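Local structure of MmcR (Streptomyces lavendulae, 3GWZ) at residues A[49-59]-A[131-140]. The protein transfers the S-methyl group of S-adenosyl-L-methionine to the 6-hydroxyl of 6-demethylmitomycins A and B, forming the quinone methoxy group of the anticancer mitomycins A and B. Residues are numbered along the deposited sequence; the frame is centred on the assembly and turned at random.
Sequences AWKARAIHVAV and ARFQAAPWHW
Arg53 and His56, one turn apart on helix 32-61 of the O-methyltransferase dimerisation domain, meet the break between helices 126-135 and 137-144, at the interface of the COMT-family homodimer. Segment 49-59 crosses helix 131-135 at -101°, with axes 8.6 Å apart. His56 acts as a knob among Ala131, Gln134 and Ala135, with Trp140 of the following helix as the fourth wall.

Hydrogen bonds from Arg53 hold the break. Arg53 NH1 donates to Gln134 O at 3.1 Å; the acceptor lies almost in the guanidinium plane, while the donor is tilted from the carbonyl plane. A weak bond joins Arg53 NH2 to Ala135 O. In the same guanidinium NE bonds O of Trp143 and NH2 bonds O of Glu144, both of the second subunit, so one buried side chain ties the helix break to the dimer partner. Between side chains, His56 NE2 donates to Gln134 OE1 (3.1 Å) on a lone pair in the carbonyl plane; the acceptor is tilted from the imidazole plane, and amide and ring stand 82° apart.

Trp140 covers one face of the Arg53 guanidinium. The bend at chi2 (68°) lays the arginine chain across the indole: Arg53 CD sits 3.5 Å from the centroid of the six-membered ring of Trp140, a CH-pi contact over the face, and the guanidinium stacks beyond it, giving an off-centre cation-pi interaction with the five-membered ring. Trp140 itself stacks on Trp140 of the second subunit. Ala49 O meets the tryptophan's edge at CH2.

Packing and one water finish the contact. His56 CB rests 3.9 Å from Ala135 CB, Val59 CG2 lies 4.3 Å from Ala131 CB, and Val59 CB lies over one face of the Arg132 guanidinium, whose NH2 bonds Leu119 O. Beside this pair, a water donates to Val59 O at 2.7 Å and accepts from Arg132 NE at 3.2 Å.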
# COMPACT_ATOMS: atom_id res chain seq x y z
N ALA A 49 9.72 7.30 27.17
CA ALA A 49 8.39 7.87 26.93
C ALA A 49 8.41 8.72 25.67
O ALA A 49 7.50 8.68 24.86
CB ALA A 49 7.92 8.71 28.13
N TRP A 50 9.47 9.50 25.51
CA TRP A 50 9.61 10.39 24.37
C TRP A 50 9.91 9.60 23.10
O TRP A 50 9.48 9.98 22.02
CB TRP A 50 10.71 11.42 24.64
CG TRP A 50 10.60 12.02 26.00
CD1 TRP A 50 9.48 12.08 26.79
CD2 TRP A 50 11.64 12.66 26.75
NE1 TRP A 50 9.77 12.70 27.98
CE2 TRP A 50 11.09 13.07 27.98
CE3 TRP A 50 13.00 12.92 26.49
CZ2 TRP A 50 11.83 13.74 28.96
CZ3 TRP A 50 13.74 13.59 27.47
CH2 TRP A 50 13.16 13.98 28.68
N LYS A 51 10.65 8.50 23.23
CA LYS A 51 10.91 7.63 22.10
C LYS A 51 9.60 7.09 21.52
O LYS A 51 9.39 7.07 20.29
CB LYS A 51 11.81 6.47 22.49
CG LYS A 51 12.36 5.72 21.30
CD LYS A 51 13.03 4.39 21.70
CE LYS A 51 14.34 4.59 22.44
NZ LYS A 51 14.88 3.29 22.97
N ALA A 52 8.72 6.64 22.40
CA ALA A 52 7.41 6.16 21.99
C ALA A 52 6.60 7.26 21.32
O ALA A 52 5.99 7.04 20.27
CB ALA A 52 6.65 5.58 23.20
N ARG A 53 6.59 8.45 21.91
CA ARG A 53 5.78 9.54 21.37
C ARG A 53 6.31 9.95 19.99
O ARG A 53 5.54 10.31 19.11
CB ARG A 53 5.73 10.74 22.32
CG ARG A 53 4.51 11.65 22.11
CD ARG A 53 3.22 10.91 22.54
NE ARG A 53 2.00 11.65 22.23
CZ ARG A 53 0.83 11.06 21.96
NH1 ARG A 53 0.75 9.73 21.93
NH2 ARG A 53 -0.24 11.79 21.70
N ALA A 54 7.62 9.88 19.81
CA ALA A 54 8.17 10.22 18.49
C ALA A 54 7.65 9.24 17.43
O ALA A 54 7.36 9.63 16.30
CB ALA A 54 9.70 10.22 18.54
N ILE A 55 7.54 7.97 17.80
CA ILE A 55 6.95 6.98 16.89
C ILE A 55 5.48 7.32 16.62
O ILE A 55 5.01 7.23 15.49
CB ILE A 55 7.10 5.54 17.43
CG1 ILE A 55 8.57 5.09 17.29
CG2 ILE A 55 6.15 4.59 16.70
CD1 ILE A 55 8.82 3.65 17.68
N HIS A 56 4.76 7.74 17.66
CA HIS A 56 3.35 8.09 17.47
C HIS A 56 3.21 9.19 16.43
O HIS A 56 2.36 9.12 15.54
CB HIS A 56 2.71 8.51 18.80
CG HIS A 56 2.71 7.42 19.83
ND1 HIS A 56 2.72 7.67 21.18
CD2 HIS A 56 2.75 6.07 19.70
CE1 HIS A 56 2.74 6.53 21.84
NE2 HIS A 56 2.77 5.54 20.97
N VAL A 57 4.06 10.21 16.54
CA VAL A 57 4.00 11.33 15.62
C VAL A 57 4.39 10.91 14.22
O VAL A 57 3.78 11.34 13.24
CB VAL A 57 4.86 12.52 16.09
CG1 VAL A 57 4.89 13.61 15.02
CG2 VAL A 57 4.30 13.08 17.39
N ALA A 58 5.40 10.04 14.10
CA ALA A 58 5.79 9.53 12.78
C ALA A 58 4.65 8.78 12.08
O ALA A 58 4.45 8.90 10.87
CB ALA A 58 7.05 8.65 12.88
N VAL A 59 3.89 7.99 12.84
CA VAL A 59 2.77 7.28 12.21
C VAL A 59 1.58 8.21 11.98
O VAL A 59 0.89 8.09 10.98
CB VAL A 59 2.33 6.01 12.97
CG1 VAL A 59 3.49 5.00 13.03
CG2 VAL A 59 1.82 6.36 14.36
N ALA A 131 0.31 1.33 17.30
CA ALA A 131 1.03 2.60 17.29
C ALA A 131 0.07 3.75 16.97
O ALA A 131 0.14 4.80 17.59
CB ALA A 131 2.18 2.57 16.29
N ARG A 132 -0.83 3.53 16.01
CA ARG A 132 -1.78 4.57 15.62
C ARG A 132 -2.87 4.81 16.66
O ARG A 132 -3.34 5.93 16.83
CB ARG A 132 -2.39 4.25 14.25
CG ARG A 132 -1.38 4.44 13.12
CD ARG A 132 -1.80 3.79 11.81
NE ARG A 132 -0.83 4.13 10.77
CZ ARG A 132 0.35 3.53 10.62
NH1 ARG A 132 0.71 2.55 11.43
NH2 ARG A 132 1.18 3.92 9.65
N PHE A 133 -3.27 3.73 17.34
CA PHE A 133 -4.23 3.79 18.46
C PHE A 133 -3.63 4.63 19.59
O PHE A 133 -4.27 5.54 20.11
CB PHE A 133 -4.50 2.34 18.91
CG PHE A 133 -5.43 2.19 20.11
CD1 PHE A 133 -6.61 2.90 20.20
CD2 PHE A 133 -5.14 1.26 21.10
CE1 PHE A 133 -7.48 2.73 21.29
CE2 PHE A 133 -6.00 1.07 22.20
CZ PHE A 133 -7.17 1.82 22.29
N GLN A 134 -2.39 4.33 19.95
CA GLN A 134 -1.69 5.04 21.02
C GLN A 134 -1.38 6.50 20.68
O GLN A 134 -1.16 7.32 21.58
CB GLN A 134 -0.37 4.32 21.34
CG GLN A 134 -0.55 2.94 21.93
CD GLN A 134 0.75 2.17 21.97
OE1 GLN A 134 1.82 2.70 21.65
NE2 GLN A 134 0.67 0.90 22.35
N ALA A 135 -1.34 6.81 19.40
CA ALA A 135 -1.06 8.18 18.95
C ALA A 135 -2.16 9.14 19.38
O ALA A 135 -1.91 10.33 19.59
CB ALA A 135 -0.88 8.21 17.44
N ALA A 136 -3.38 8.63 19.51
CA ALA A 136 -4.52 9.45 19.92
C ALA A 136 -4.27 10.15 21.25
O ALA A 136 -3.80 9.55 22.21
CB ALA A 136 -5.79 8.60 20.02
N PRO A 137 -4.61 11.45 21.31
CA PRO A 137 -4.37 12.25 22.51
C PRO A 137 -5.09 11.67 23.73
O PRO A 137 -4.56 11.75 24.84
CB PRO A 137 -4.92 13.63 22.14
CG PRO A 137 -5.85 13.36 20.97
CD PRO A 137 -5.16 12.27 20.21
N TRP A 138 -6.27 11.09 23.52
CA TRP A 138 -7.05 10.58 24.65
C TRP A 138 -6.47 9.28 25.21
O TRP A 138 -6.70 8.93 26.37
CB TRP A 138 -8.53 10.40 24.27
CG TRP A 138 -8.77 9.83 22.89
CD1 TRP A 138 -9.12 10.53 21.78
CD2 TRP A 138 -8.69 8.45 22.50
NE1 TRP A 138 -9.27 9.68 20.72
CE2 TRP A 138 -9.01 8.39 21.13
CE3 TRP A 138 -8.38 7.26 23.17
CZ2 TRP A 138 -9.03 7.20 20.41
CZ3 TRP A 138 -8.39 6.07 22.46
CH2 TRP A 138 -8.72 6.05 21.09
N HIS A 139 -5.72 8.57 24.37
CA HIS A 139 -5.02 7.38 24.83
C HIS A 139 -3.87 7.84 25.74
O HIS A 139 -3.80 7.47 26.90
CB HIS A 139 -4.51 6.60 23.62
CG HIS A 139 -3.94 5.25 23.95
ND1 HIS A 139 -2.78 5.08 24.67
CD2 HIS A 139 -4.35 4.00 23.59
CE1 HIS A 139 -2.52 3.79 24.78
NE2 HIS A 139 -3.45 3.11 24.13
N TRP A 140 -2.99 8.68 25.20
CA TRP A 140 -1.89 9.24 25.98
C TRP A 140 -2.40 9.92 27.26
O TRP A 140 -1.77 9.82 28.31
CB TRP A 140 -1.09 10.24 25.13
CG TRP A 140 0.21 10.73 25.72
CD1 TRP A 140 0.42 11.91 26.39
CD2 TRP A 140 1.49 10.09 25.64
NE1 TRP A 140 1.74 12.02 26.75
CE2 TRP A 140 2.42 10.92 26.30
CE3 TRP A 140 1.94 8.88 25.09
CZ2 TRP A 140 3.77 10.58 26.43
CZ3 TRP A 140 3.27 8.54 25.22
CH2 TRP A 140 4.18 9.40 25.88
O HOH W 1 -0.29 6.70 9.01